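PDB 6IDY: lipase aflb from Neosartorya fumigata, which probably hydrolyses the ester bonds of lipids, as a fungal lipase with the alpha/beta-hydrolase fold. Local coordinates for residues 69-74 and 356-361; 115-120 and 147-152; 142-147 and 212-217; 315-320 and 345-350. One frame throughout, in Å; residues are numbered along the deposited sequence.

Interaction 1: 69-74 and 356-361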
loop_
_atom_site.group_PDB
_atom_site.type_symbol
_atom_site.label_atom_id
_atom_site.label_comp_id
_atom_site.label_asym_id
_atom_site.label_seq_id
_atom_site.Cartn_x
_atom_site.Cartn_y
_atom_site.Cartn_z
ATOM N N LYS A 69 -19.141 -7.203 -10.986
ATOM C CA LYS A 69 -18.055 -7.261 -11.968
ATOM C C LYS A 69 -16.811 -7.903 -11.348
ATOM O O LYS A 69 -16.182 -8.731 -12.000
ATOM C CB LYS A 69 -17.710 -5.866 -12.494
ATOM C CG LYS A 69 -18.773 -5.276 -13.396
ATOM C CD LYS A 69 -18.403 -3.869 -13.812
ATOM C CE LYS A 69 -19.485 -3.226 -14.636
ATOM N NZ LYS A 69 -19.595 -3.865 -15.972
ATOM N N ILE A 70 -16.459 -7.527 -10.097
ATOM C CA ILE A 70 -15.306 -8.098 -9.377
ATOM C C ILE A 70 -15.523 -9.613 -9.166
ATOM O O ILE A 70 -14.628 -10.403 -9.470
ATOM C CB ILE A 70 -14.983 -7.332 -8.058
ATOM C CG1 ILE A 70 -14.568 -5.864 -8.359
ATOM C CG2 ILE A 70 -13.886 -8.064 -7.238
ATOM C CD1 ILE A 70 -14.506 -4.917 -7.136
ATOM N N GLN A 71 -16.737 -10.010 -8.719
ATOM C CA GLN A 71 -17.118 -11.412 -8.495
ATOM C C GLN A 71 -17.107 -12.243 -9.791
ATOM O O GLN A 71 -16.834 -13.443 -9.747
ATOM C CB GLN A 71 -18.456 -11.509 -7.747
ATOM C CG GLN A 71 -18.299 -11.031 -6.297
ATOM C CD GLN A 71 -19.440 -11.398 -5.395
ATOM O OE1 GLN A 71 -19.402 -12.421 -4.703
ATOM N NE2 GLN A 71 -20.466 -10.557 -5.362
ATOM N N SER A 72 -17.331 -11.581 -10.946
ATOM C CA SER A 72 -17.268 -12.191 -12.273
ATOM C C SER A 72 -15.805 -12.559 -12.597
ATOM O O SER A 72 -15.556 -13.593 -13.219
ATOM C CB SER A 72 -17.815 -11.229 -13.324
ATOM O OG SER A 72 -17.665 -11.758 -14.632
ATOM N N ILE A 73 -14.843 -11.713 -12.162
ATOM C CA ILE A 73 -13.404 -11.940 -12.350
ATOM C C ILE A 73 -12.976 -13.143 -11.486
ATOM O O ILE A 73 -12.152 -13.948 -11.919
ATOM C CB ILE A 73 -12.566 -10.656 -12.031
ATOM C CG1 ILE A 73 -12.956 -9.478 -12.957
ATOM C CG2 ILE A 73 -11.049 -10.930 -12.085
ATOM C CD1 ILE A 73 -12.426 -8.082 -12.513
ATOM N N PHE A 74 -13.570 -13.264 -10.287
ATOM C CA PHE A 74 -13.286 -14.315 -9.303
ATOM C C PHE A 74 -14.074 -15.614 -9.525
ATOM O O PHE A 74 -13.929 -16.544 -8.726
ATOM C CB PHE A 74 -13.528 -13.776 -7.881
ATOM C CG PHE A 74 -12.379 -12.991 -7.287
ATOM C CD1 PHE A 74 -12.064 -11.717 -7.756
ATOM C CD2 PHE A 74 -11.638 -13.506 -6.231
ATOM C CE1 PHE A 74 -10.999 -10.994 -7.208
ATOM C CE2 PHE A 74 -10.586 -12.771 -5.668
ATOM C CZ PHE A 74 -10.271 -11.524 -6.165
ATOM N N GLY A 356 -17.284 -9.127 4.671
ATOM C CA GLY A 356 -16.432 -10.308 4.598
ATOM C C GLY A 356 -16.439 -10.942 3.217
ATOM O O GLY A 356 -16.032 -12.094 3.060
ATOM N N GLY A 357 -16.898 -10.183 2.219
ATOM C CA GLY A 357 -16.998 -10.628 0.834
ATOM C C GLY A 357 -15.697 -10.577 0.056
ATOM O O GLY A 357 -14.609 -10.643 0.639
ATOM N N VAL A 358 -15.813 -10.462 -1.279
ATOM C CA VAL A 358 -14.670 -10.458 -2.196
ATOM C C VAL A 358 -13.955 -9.101 -2.180
ATOM O O VAL A 358 -14.312 -8.186 -2.930
ATOM C CB VAL A 358 -15.052 -10.949 -3.631
ATOM C CG1 VAL A 358 -13.833 -10.989 -4.553
ATOM C CG2 VAL A 358 -15.717 -12.325 -3.581
ATOM N N TYR A 359 -12.955 -8.979 -1.296
ATOM C CA TYR A 359 -12.122 -7.791 -1.182
ATOM C C TYR A 359 -10.726 -8.156 -1.582
ATOM O O TYR A 359 -10.071 -8.968 -0.932
ATOM C CB TYR A 359 -12.182 -7.148 0.215
ATOM C CG TYR A 359 -13.528 -6.518 0.479
ATOM C CD1 TYR A 359 -14.584 -7.273 0.986
ATOM C CD2 TYR A 359 -13.773 -5.185 0.155
ATOM C CE1 TYR A 359 -15.842 -6.714 1.184
ATOM C CE2 TYR A 359 -15.028 -4.609 0.362
ATOM C CZ TYR A 359 -16.053 -5.378 0.891
ATOM O OH TYR A 359 -17.295 -4.847 1.096
ATOM N N THR A 360 -10.283 -7.574 -2.687
ATOM C CA THR A 360 -8.967 -7.809 -3.277
ATOM C C THR A 360 -7.857 -7.198 -2.393
ATOM O O THR A 360 -8.145 -6.590 -1.358
ATOM C CB THR A 360 -8.953 -7.190 -4.673
ATOM O OG1 THR A 360 -9.311 -5.816 -4.542
ATOM C CG2 THR A 360 -9.910 -7.880 -5.648
ATOM N N HIS A 361 -6.597 -7.357 -2.815
ATOM C CA HIS A 361 -5.419 -6.803 -2.149
ATOM C C HIS A 361 -5.622 -5.288 -1.997
ATOM O O HIS A 361 -5.477 -4.757 -0.897
ATOM C CB HIS A 361 -4.188 -7.109 -3.010
ATOM C CG HIS A 361 -2.885 -6.657 -2.434
ATOM N ND1 HIS A 361 -2.334 -7.268 -1.321
ATOM C CD2 HIS A 361 -2.028 -5.717 -2.886
ATOM C CE1 HIS A 361 -1.180 -6.658 -1.115
ATOM N NE2 HIS A 361 -0.950 -5.729 -2.038
#
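V358 pushes its side chain against F74 and I70, where the loop after helix 346-349, beyond the last strand of the sheet in this alpha/beta-hydrolase fold, packs on the end of helix 63-73. The contact is largely apolar. V358 loses the most surface: CG1 stands almost squarely over one face of the F74 ring, 3.5 Å from its centroid and only 6° off the normal, a clean CH-pi contact. With CG1 anti to the backbone N (chi1 -178°), the two methyls of V358 split the work. CG1 covers the phenyl ring and also meets I70 CG2 at 4.0 Å, while CG2 turns to the more exposed Q71, lying 3.9 Å from its OE1.

T360 fills in beyond V358, with Y359 between them facing away from the helix. M84 of helix 81-90 touches both F74 and T360, so a second helix helps to close this cluster. The hydroxyl of T360 serves polar partners instead, bonding to G363 N and E412 OE2. The next residue, H361, bonds through NE2 to S233 OG and through ND1 to D318 OD2, consistent with a Ser-His-Asp triad, so the packing lies right beside the probable active site. On the F74 side, T360 sends in its methyl, CG2, which comes obliquely to within 3.6 Å of F74 CE1.

Interaction 2: 115-120 and 147-152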
loop_
_atom_site.group_PDB
_atom_site.type_symbol
_atom_site.label_atom_id
_atom_site.label_comp_id
_atom_site.label_asym_id
_atom_site.label_seq_id
_atom_site.Cartn_x
_atom_site.Cartn_y
_atom_site.Cartn_z
ATOM N N ASN A 115 8.569 17.576 -3.558
ATOM C CA ASN A 115 7.831 18.489 -2.683
ATOM C C ASN A 115 8.793 19.436 -1.983
ATOM O O ASN A 115 9.932 19.059 -1.708
ATOM C CB ASN A 115 7.017 17.708 -1.660
ATOM C CG ASN A 115 6.021 16.763 -2.284
ATOM O OD1 ASN A 115 4.947 17.166 -2.741
ATOM N ND2 ASN A 115 6.361 15.486 -2.326
ATOM N N ARG A 116 8.349 20.667 -1.718
ATOM C CA ARG A 116 9.185 21.679 -1.072
ATOM C C ARG A 116 8.735 21.884 0.367
ATOM O O ARG A 116 7.787 22.621 0.643
ATOM C CB ARG A 116 9.213 22.989 -1.888
ATOM C CG ARG A 116 9.679 22.816 -3.344
ATOM C CD ARG A 116 11.194 22.804 -3.484
ATOM N NE ARG A 116 11.628 22.318 -4.798
ATOM C CZ ARG A 116 12.030 21.074 -5.048
ATOM N NH1 ARG A 116 12.060 20.167 -4.076
ATOM N NH2 ARG A 116 12.409 20.727 -6.272
ATOM N N ASN A 117 9.390 21.159 1.272
ATOM C CA ASN A 117 9.090 21.134 2.697
ATOM C C ASN A 117 10.168 21.855 3.508
ATOM O O ASN A 117 11.348 21.733 3.177
ATOM C CB ASN A 117 8.918 19.679 3.170
ATOM C CG ASN A 117 7.843 18.931 2.421
ATOM O OD1 ASN A 117 6.713 19.407 2.273
ATOM N ND2 ASN A 117 8.173 17.744 1.927
ATOM N N PRO A 118 9.794 22.612 4.565
ATOM C CA PRO A 118 10.815 23.342 5.335
ATOM C C PRO A 118 11.722 22.443 6.165
ATOM O O PRO A 118 11.354 21.312 6.473
ATOM C CB PRO A 118 9.987 24.273 6.227
ATOM C CG PRO A 118 8.688 23.566 6.401
ATOM C CD PRO A 118 8.434 22.866 5.093
ATOM N N SER A 119 12.910 22.955 6.529
ATOM C CA SER A 119 13.875 22.248 7.373
ATOM C C SER A 119 13.240 21.988 8.755
ATOM O O SER A 119 12.573 22.884 9.278
ATOM C CB SER A 119 15.145 23.074 7.530
ATOM O OG SER A 119 14.859 24.298 8.187
ATOM N N PRO A 120 13.375 20.776 9.341
ATOM C CA PRO A 120 12.745 20.534 10.650
ATOM C C PRO A 120 13.444 21.279 11.781
ATOM O O PRO A 120 14.658 21.494 11.726
ATOM C CB PRO A 120 12.842 19.015 10.821
ATOM C CG PRO A 120 14.021 18.620 10.015
ATOM C CD PRO A 120 14.105 19.582 8.859
ATOM N N ILE A 147 7.935 13.506 0.798
ATOM C CA ILE A 147 6.769 13.760 1.644
ATOM C C ILE A 147 5.853 14.812 1.043
ATOM O O ILE A 147 6.263 15.955 0.859
ATOM C CB ILE A 147 7.161 14.114 3.107
ATOM C CG1 ILE A 147 8.239 13.148 3.664
ATOM C CG2 ILE A 147 5.914 14.158 4.007
ATOM C CD1 ILE A 147 9.026 13.663 4.879
ATOM N N HIS A 148 4.605 14.435 0.771
ATOM C CA HIS A 148 3.620 15.384 0.284
ATOM C C HIS A 148 2.812 15.852 1.484
ATOM O O HIS A 148 2.036 15.079 2.049
ATOM C CB HIS A 148 2.712 14.791 -0.805
ATOM C CG HIS A 148 1.777 15.808 -1.382
ATOM N ND1 HIS A 148 2.144 16.590 -2.462
ATOM C CD2 HIS A 148 0.547 16.185 -0.967
ATOM C CE1 HIS A 148 1.109 17.382 -2.699
ATOM N NE2 HIS A 148 0.127 17.180 -1.821
ATOM N N ILE A 149 3.041 17.102 1.896
ATOM C CA ILE A 149 2.340 17.729 3.013
ATOM C C ILE A 149 1.246 18.635 2.429
ATOM O O ILE A 149 1.569 19.668 1.836
ATOM C CB ILE A 149 3.300 18.492 3.974
ATOM C CG1 ILE A 149 4.368 17.541 4.570
ATOM C CG2 ILE A 149 2.507 19.206 5.084
ATOM C CD1 ILE A 149 5.522 18.226 5.321
ATOM N N PRO A 150 -0.047 18.258 2.554
ATOM C CA PRO A 150 -1.110 19.116 2.013
ATOM C C PRO A 150 -1.122 20.480 2.699
ATOM O O PRO A 150 -0.779 20.578 3.878
ATOM C CB PRO A 150 -2.390 18.315 2.302
ATOM C CG PRO A 150 -1.913 16.882 2.455
ATOM C CD PRO A 150 -0.613 17.047 3.182
ATOM N N ALA A 151 -1.479 21.532 1.952
ATOM C CA ALA A 151 -1.548 22.912 2.457
ATOM C C ALA A 151 -2.485 23.055 3.671
ATOM O O ALA A 151 -2.355 24.017 4.423
ATOM C CB ALA A 151 -1.978 23.858 1.347
ATOM N N SER A 152 -3.396 22.081 3.870
ATOM C CA SER A 152 -4.346 22.059 4.984
ATOM C C SER A 152 -3.787 21.418 6.260
ATOM O O SER A 152 -4.435 21.522 7.303
ATOM C CB SER A 152 -5.652 21.381 4.569
ATOM O OG SER A 152 -5.415 20.084 4.052
HETATM O O HOH W 1 4.736 19.031 0.473
#
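N115 and N117 both reach with their amides onto the short strand 147-148. N117 ND2 donates to I147 O at 2.8 Å, nearly straight at 165°; the acceptor lies in the amide plane of N117. The oxygen end of the same amide works through a water: N117 OD1 accepts from it at 2.7 Å, and the water in turn accepts from I149 N at 2.9 Å. One asparagine thus serves a backbone C=O directly and a backbone N-H at one remove. N117 OD1 also lies 3.5 Å from I149 CD1, so the carbonyl is flanked by a methyl.

N115 takes the histidine. H148 ND1 donates to N115 OD1 at 2.9 Å, in a bond bent to 139°, with the amide and ring planes 74° apart. The H148 ring also meets that of W194 on the neighbouring strand, the two planes close to parallel.

Further out, the amide nitrogens are held by the end of helix 140-145: N115 ND2 donates to A145 O, and N117 ND2 has R144 O as a second acceptor. Y218 of helix 205-223 touches N117, I147 and I149. A loop is thereby fastened along 147-148, the outermost, antiparallel strand of the mixed alpha/beta-hydrolase sheet.

Interaction 3: 142-147 and 212-217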
loop_
_atom_site.group_PDB
_atom_site.type_symbol
_atom_site.label_atom_id
_atom_site.label_comp_id
_atom_site.label_asym_id
_atom_site.label_seq_id
_atom_site.Cartn_x
_atom_site.Cartn_y
_atom_site.Cartn_z
ATOM N N ALA A 142 16.387 14.475 -0.647
ATOM C CA ALA A 142 15.620 13.470 -1.388
ATOM C C ALA A 142 14.572 12.797 -0.483
ATOM O O ALA A 142 13.446 12.581 -0.923
ATOM C CB ALA A 142 16.557 12.423 -1.982
ATOM N N LEU A 143 14.938 12.479 0.779
ATOM C CA LEU A 143 14.032 11.859 1.754
ATOM C C LEU A 143 12.866 12.805 2.080
ATOM O O LEU A 143 11.708 12.387 2.027
ATOM C CB LEU A 143 14.779 11.486 3.056
ATOM C CG LEU A 143 15.795 10.344 2.992
ATOM C CD1 LEU A 143 16.698 10.371 4.198
ATOM C CD2 LEU A 143 15.107 8.984 2.910
ATOM N N ARG A 144 13.180 14.082 2.399
ATOM C CA ARG A 144 12.184 15.100 2.743
ATOM C C ARG A 144 11.282 15.455 1.549
ATOM O O ARG A 144 10.083 15.679 1.741
ATOM C CB ARG A 144 12.880 16.357 3.299
ATOM C CG ARG A 144 11.953 17.323 4.041
ATOM C CD ARG A 144 12.569 18.707 4.166
ATOM N NE ARG A 144 13.800 18.701 4.958
ATOM C CZ ARG A 144 14.711 19.667 4.941
ATOM N NH1 ARG A 144 14.544 20.735 4.170
ATOM N NH2 ARG A 144 15.797 19.573 5.692
ATOM N N ALA A 145 11.850 15.501 0.323
ATOM C CA ALA A 145 11.088 15.840 -0.891
ATOM C C ALA A 145 10.044 14.778 -1.282
ATOM O O ALA A 145 9.119 15.086 -2.031
ATOM C CB ALA A 145 12.026 16.139 -2.057
ATOM N N ALA A 146 10.175 13.545 -0.749
ATOM C CA ALA A 146 9.238 12.443 -1.001
ATOM C C ALA A 146 7.918 12.650 -0.239
ATOM O O ALA A 146 6.903 12.050 -0.594
ATOM C CB ALA A 146 9.869 11.122 -0.598
ATOM N N ILE A 147 7.935 13.506 0.798
ATOM C CA ILE A 147 6.769 13.760 1.644
ATOM C C ILE A 147 5.853 14.812 1.043
ATOM O O ILE A 147 6.263 15.955 0.859
ATOM C CB ILE A 147 7.161 14.114 3.107
ATOM C CG1 ILE A 147 8.239 13.148 3.664
ATOM C CG2 ILE A 147 5.914 14.158 4.007
ATOM C CD1 ILE A 147 9.026 13.663 4.879
ATOM N N VAL A 212 10.317 6.028 4.886
ATOM C CA VAL A 212 9.345 5.857 5.969
ATOM C C VAL A 212 9.974 6.321 7.289
ATOM O O VAL A 212 9.350 7.104 8.003
ATOM C CB VAL A 212 8.769 4.416 6.074
ATOM C CG1 VAL A 212 7.792 4.298 7.246
ATOM C CG2 VAL A 212 8.091 4.001 4.780
ATOM N N ALA A 213 11.198 5.841 7.604
ATOM C CA ALA A 213 11.930 6.212 8.828
ATOM C C ALA A 213 12.115 7.722 8.899
ATOM O O ALA A 213 11.813 8.319 9.934
ATOM C CB ALA A 213 13.284 5.517 8.874
ATOM N N TYR A 214 12.549 8.353 7.782
ATOM C CA TYR A 214 12.704 9.803 7.775
ATOM C C TYR A 214 11.365 10.515 7.910
ATOM O O TYR A 214 11.285 11.456 8.697
ATOM C CB TYR A 214 13.508 10.319 6.567
ATOM C CG TYR A 214 13.811 11.798 6.670
ATOM C CD1 TYR A 214 14.894 12.259 7.412
ATOM C CD2 TYR A 214 12.994 12.741 6.052
ATOM C CE1 TYR A 214 15.166 13.621 7.524
ATOM C CE2 TYR A 214 13.247 14.105 6.167
ATOM C CZ TYR A 214 14.337 14.542 6.902
ATOM O OH TYR A 214 14.586 15.889 7.016
ATOM N N ALA A 215 10.322 10.066 7.171
ATOM C CA ALA A 215 8.980 10.669 7.227
ATOM C C ALA A 215 8.432 10.640 8.646
ATOM O O ALA A 215 7.900 11.644 9.109
ATOM C CB ALA A 215 8.025 9.964 6.272
ATOM N N ILE A 216 8.623 9.514 9.361
ATOM C CA ILE A 216 8.185 9.394 10.752
ATOM C C ILE A 216 8.829 10.471 11.626
ATOM O O ILE A 216 8.114 11.268 12.235
ATOM C CB ILE A 216 8.387 7.963 11.318
ATOM C CG1 ILE A 216 7.413 6.949 10.651
ATOM C CG2 ILE A 216 8.191 7.974 12.834
ATOM C CD1 ILE A 216 7.788 5.435 10.890
ATOM N N ASN A 217 10.172 10.513 11.656
ATOM C CA ASN A 217 10.924 11.468 12.468
ATOM C C ASN A 217 10.733 12.913 12.030
ATOM O O ASN A 217 10.689 13.799 12.884
ATOM C CB ASN A 217 12.397 11.082 12.534
ATOM C CG ASN A 217 12.640 9.879 13.415
ATOM O OD1 ASN A 217 11.844 9.550 14.307
ATOM N ND2 ASN A 217 13.759 9.209 13.205
#
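Y214 crosses L143 and R144 at a slant, and its side chain can be followed from root to tip. Its CB sits 3.9 Å from L143 CB, with L143 CD1 also close by. A first torsion that sets CG opposite the backbone N (chi1 -173°) sends the ring across to helix 140-145. There CD2 meets L143 CB at 3.7 Å, coming obliquely, and I147 CD1 approaches the same ring carbon at the edge, 4.2 Å away. One step on, CE2 reaches R144 CB at 3.7 Å. At the end, the hydroxyl lies near the guanidinium plane of R144, at its edge, with OH 3.6 Å from NE; the two flat groups are turned only 25° from each other. The hydrogen bond of the hydroxyl goes to E140 OE2, one turn earlier on the helix that R144 belongs to.

Beside the ring, I147 CD1 also rests on A215, the residue after Y214, 3.8 Å from its CA, so the tyrosine and the small alanine together receive the isoleucine. This buried seam joins helix 140-145 to helix 205-223. L195 of strand 190-195 touches both I147 and A215, and V212 and A213 pack against helix 235-245.

Interaction 4: 315-320 and 345-350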
loop_
_atom_site.group_PDB
_atom_site.type_symbol
_atom_site.label_atom_id
_atom_site.label_comp_id
_atom_site.label_asym_id
_atom_site.label_seq_id
_atom_site.Cartn_x
_atom_site.Cartn_y
_atom_site.Cartn_z
ATOM N N SER A 315 -7.449 -9.887 3.642
ATOM C CA SER A 315 -8.516 -10.674 3.039
ATOM C C SER A 315 -8.049 -11.967 2.372
ATOM O O SER A 315 -6.998 -11.984 1.731
ATOM C CB SER A 315 -9.236 -9.807 2.007
ATOM O OG SER A 315 -10.242 -10.492 1.278
ATOM N N THR A 316 -8.889 -13.015 2.438
ATOM C CA THR A 316 -8.681 -14.311 1.772
ATOM C C THR A 316 -8.590 -14.098 0.245
ATOM O O THR A 316 -7.813 -14.775 -0.430
ATOM C CB THR A 316 -9.860 -15.256 2.116
ATOM O OG1 THR A 316 -9.759 -15.629 3.486
ATOM C CG2 THR A 316 -9.898 -16.538 1.252
ATOM N N PHE A 317 -9.374 -13.138 -0.279
ATOM C CA PHE A 317 -9.483 -12.857 -1.712
ATOM C C PHE A 317 -8.366 -11.962 -2.251
ATOM O O PHE A 317 -8.476 -11.431 -3.358
ATOM C CB PHE A 317 -10.884 -12.321 -2.040
ATOM C CG PHE A 317 -11.943 -13.337 -1.667
ATOM C CD1 PHE A 317 -12.135 -14.481 -2.436
ATOM C CD2 PHE A 317 -12.702 -13.179 -0.514
ATOM C CE1 PHE A 317 -13.073 -15.444 -2.062
ATOM C CE2 PHE A 317 -13.658 -14.134 -0.150
ATOM C CZ PHE A 317 -13.833 -15.261 -0.922
ATOM N N ASP A 318 -7.250 -11.871 -1.504
ATOM C CA ASP A 318 -6.057 -11.134 -1.922
ATOM C C ASP A 318 -5.444 -11.894 -3.120
ATOM O O ASP A 318 -5.048 -13.048 -2.975
ATOM C CB ASP A 318 -5.051 -11.064 -0.754
ATOM C CG ASP A 318 -3.936 -10.063 -0.954
ATOM O OD1 ASP A 318 -3.303 -10.084 -2.034
ATOM O OD2 ASP A 318 -3.678 -9.278 -0.029
ATOM N N GLU A 319 -5.406 -11.255 -4.299
ATOM C CA GLU A 319 -4.901 -11.846 -5.547
ATOM C C GLU A 319 -3.381 -11.685 -5.735
ATOM O O GLU A 319 -2.823 -12.180 -6.716
ATOM C CB GLU A 319 -5.689 -11.275 -6.754
ATOM C CG GLU A 319 -5.221 -9.913 -7.261
ATOM C CD GLU A 319 -5.586 -8.663 -6.478
ATOM O OE1 GLU A 319 -6.087 -8.765 -5.334
ATOM O OE2 GLU A 319 -5.361 -7.562 -7.024
ATOM N N ILE A 320 -2.725 -10.976 -4.810
ATOM C CA ILE A 320 -1.292 -10.668 -4.864
ATOM C C ILE A 320 -0.505 -11.479 -3.847
ATOM O O ILE A 320 0.550 -12.024 -4.170
ATOM C CB ILE A 320 -1.059 -9.136 -4.618
ATOM C CG1 ILE A 320 -1.911 -8.224 -5.558
ATOM C CG2 ILE A 320 0.428 -8.773 -4.662
ATOM C CD1 ILE A 320 -1.679 -8.286 -7.003
ATOM N N HIS A 345 -8.647 -10.526 10.050
ATOM C CA HIS A 345 -8.999 -11.257 8.836
ATOM C C HIS A 345 -10.464 -10.965 8.536
ATOM O O HIS A 345 -11.338 -11.314 9.337
ATOM C CB HIS A 345 -8.757 -12.760 9.039
ATOM C CG HIS A 345 -9.020 -13.598 7.827
ATOM N ND1 HIS A 345 -9.841 -14.709 7.883
ATOM C CD2 HIS A 345 -8.557 -13.462 6.563
ATOM C CE1 HIS A 345 -9.835 -15.222 6.667
ATOM N NE2 HIS A 345 -9.072 -14.504 5.841
ATOM N N LEU A 346 -10.731 -10.290 7.399
ATOM C CA LEU A 346 -12.091 -9.891 6.996
ATOM C C LEU A 346 -13.107 -11.019 7.038
ATOM O O LEU A 346 -14.187 -10.838 7.588
ATOM C CB LEU A 346 -12.116 -9.244 5.593
ATOM C CG LEU A 346 -11.232 -8.035 5.317
ATOM C CD1 LEU A 346 -11.495 -7.517 3.917
ATOM C CD2 LEU A 346 -11.487 -6.912 6.307
ATOM N N GLN A 347 -12.753 -12.176 6.456
ATOM C CA GLN A 347 -13.612 -13.356 6.320
ATOM C C GLN A 347 -13.832 -14.114 7.639
ATOM O O GLN A 347 -14.676 -15.005 7.686
ATOM C CB GLN A 347 -13.099 -14.285 5.201
ATOM C CG GLN A 347 -13.209 -13.690 3.779
ATOM C CD GLN A 347 -12.218 -12.572 3.496
ATOM O OE1 GLN A 347 -11.114 -12.524 4.055
ATOM N NE2 GLN A 347 -12.586 -11.645 2.619
ATOM N N THR A 348 -13.116 -13.741 8.712
ATOM C CA THR A 348 -13.314 -14.312 10.047
ATOM C C THR A 348 -14.254 -13.382 10.820
ATOM O O THR A 348 -15.323 -13.817 11.239
ATOM C CB THR A 348 -11.969 -14.529 10.777
ATOM O OG1 THR A 348 -11.224 -15.536 10.104
ATOM C CG2 THR A 348 -12.154 -14.945 12.232
ATOM N N ILE A 349 -13.847 -12.110 11.008
ATOM C CA ILE A 349 -14.608 -11.094 11.747
ATOM C C ILE A 349 -15.986 -10.843 11.116
ATOM O O ILE A 349 -16.978 -10.775 11.847
ATOM C CB ILE A 349 -13.781 -9.791 11.939
ATOM C CG1 ILE A 349 -12.469 -10.080 12.706
ATOM C CG2 ILE A 349 -14.600 -8.694 12.642
ATOM C CD1 ILE A 349 -11.411 -9.057 12.517
ATOM N N CYS A 350 -16.046 -10.737 9.769
ATOM C CA CYS A 350 -17.299 -10.509 9.044
ATOM C C CYS A 350 -17.698 -11.717 8.182
ATOM O O CYS A 350 -18.224 -11.542 7.085
ATOM C CB CYS A 350 -17.228 -9.224 8.221
ATOM S SG CYS A 350 -17.083 -7.710 9.204
#
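The type I turn S315-D318, which ends on D318, the probable acid of a Ser-His-Asp triad, is clasped by Q347 and H345 at the start of helix 346-349. The Q347 amide does most of the gripping, its chain bent at chi2 (72°) to bring both ends onto the turn. Q347 OE1 accepts from T316 N at 2.8 Å; the N-H points straight at the oxygen (173°) yet arrives from well above the carbonyl plane. Q347 NE2 donates to S315 OG at 2.9 Å, with G357 O as its other acceptor.

S315 OG is a hub: it also accepts from F317 N at 3.2 Å, forming an ST turn, and bonds to Y359 O. The F317 ring stands nearly perpendicular to the Q347 amide, offering its edge at CD2, 3.5 Å from NE2. S315 CB rests on L346 CD1 at 3.7 Å.

H345, at the N-cap position, has both ring nitrogens occupied in the ring plane: T316 OG1 meets NE2 at 2.7 Å, and T348 OG1 meets ND1. There is thus a partner at each of these two points, which should hold the ring against rotation.

Beyond the turn, D318 OD1 accepts from I320 N in an Asx turn. The probable acid just after strand 310-314, with the probable histidine beyond strand 341-345 and its short helix, matches the canonical alpha/beta-hydrolase layout.

How the interactions relate
From the N terminus, 69-74 comes first and waits 282 residues for its partner 356-361, so interaction 1 closes a loop holding all the others. Within it, interactions 2 and 3 cross: 115-120 pairs with 147-152, while 142-147, sharing I147, goes on to 212-217. Together they tie an early loop, helix 140-145, the edge strand 147-148 and helix 205-223 at one end of the sheet. Interaction 4 follows in series, joining the ends of strands 310-314 and 341-345 at the other end. It touches interaction 1 through Y359-S315 and H361-D318; their centres are about 10 Å apart, whereas those of interactions 1 and 2 are about 37 Å apart.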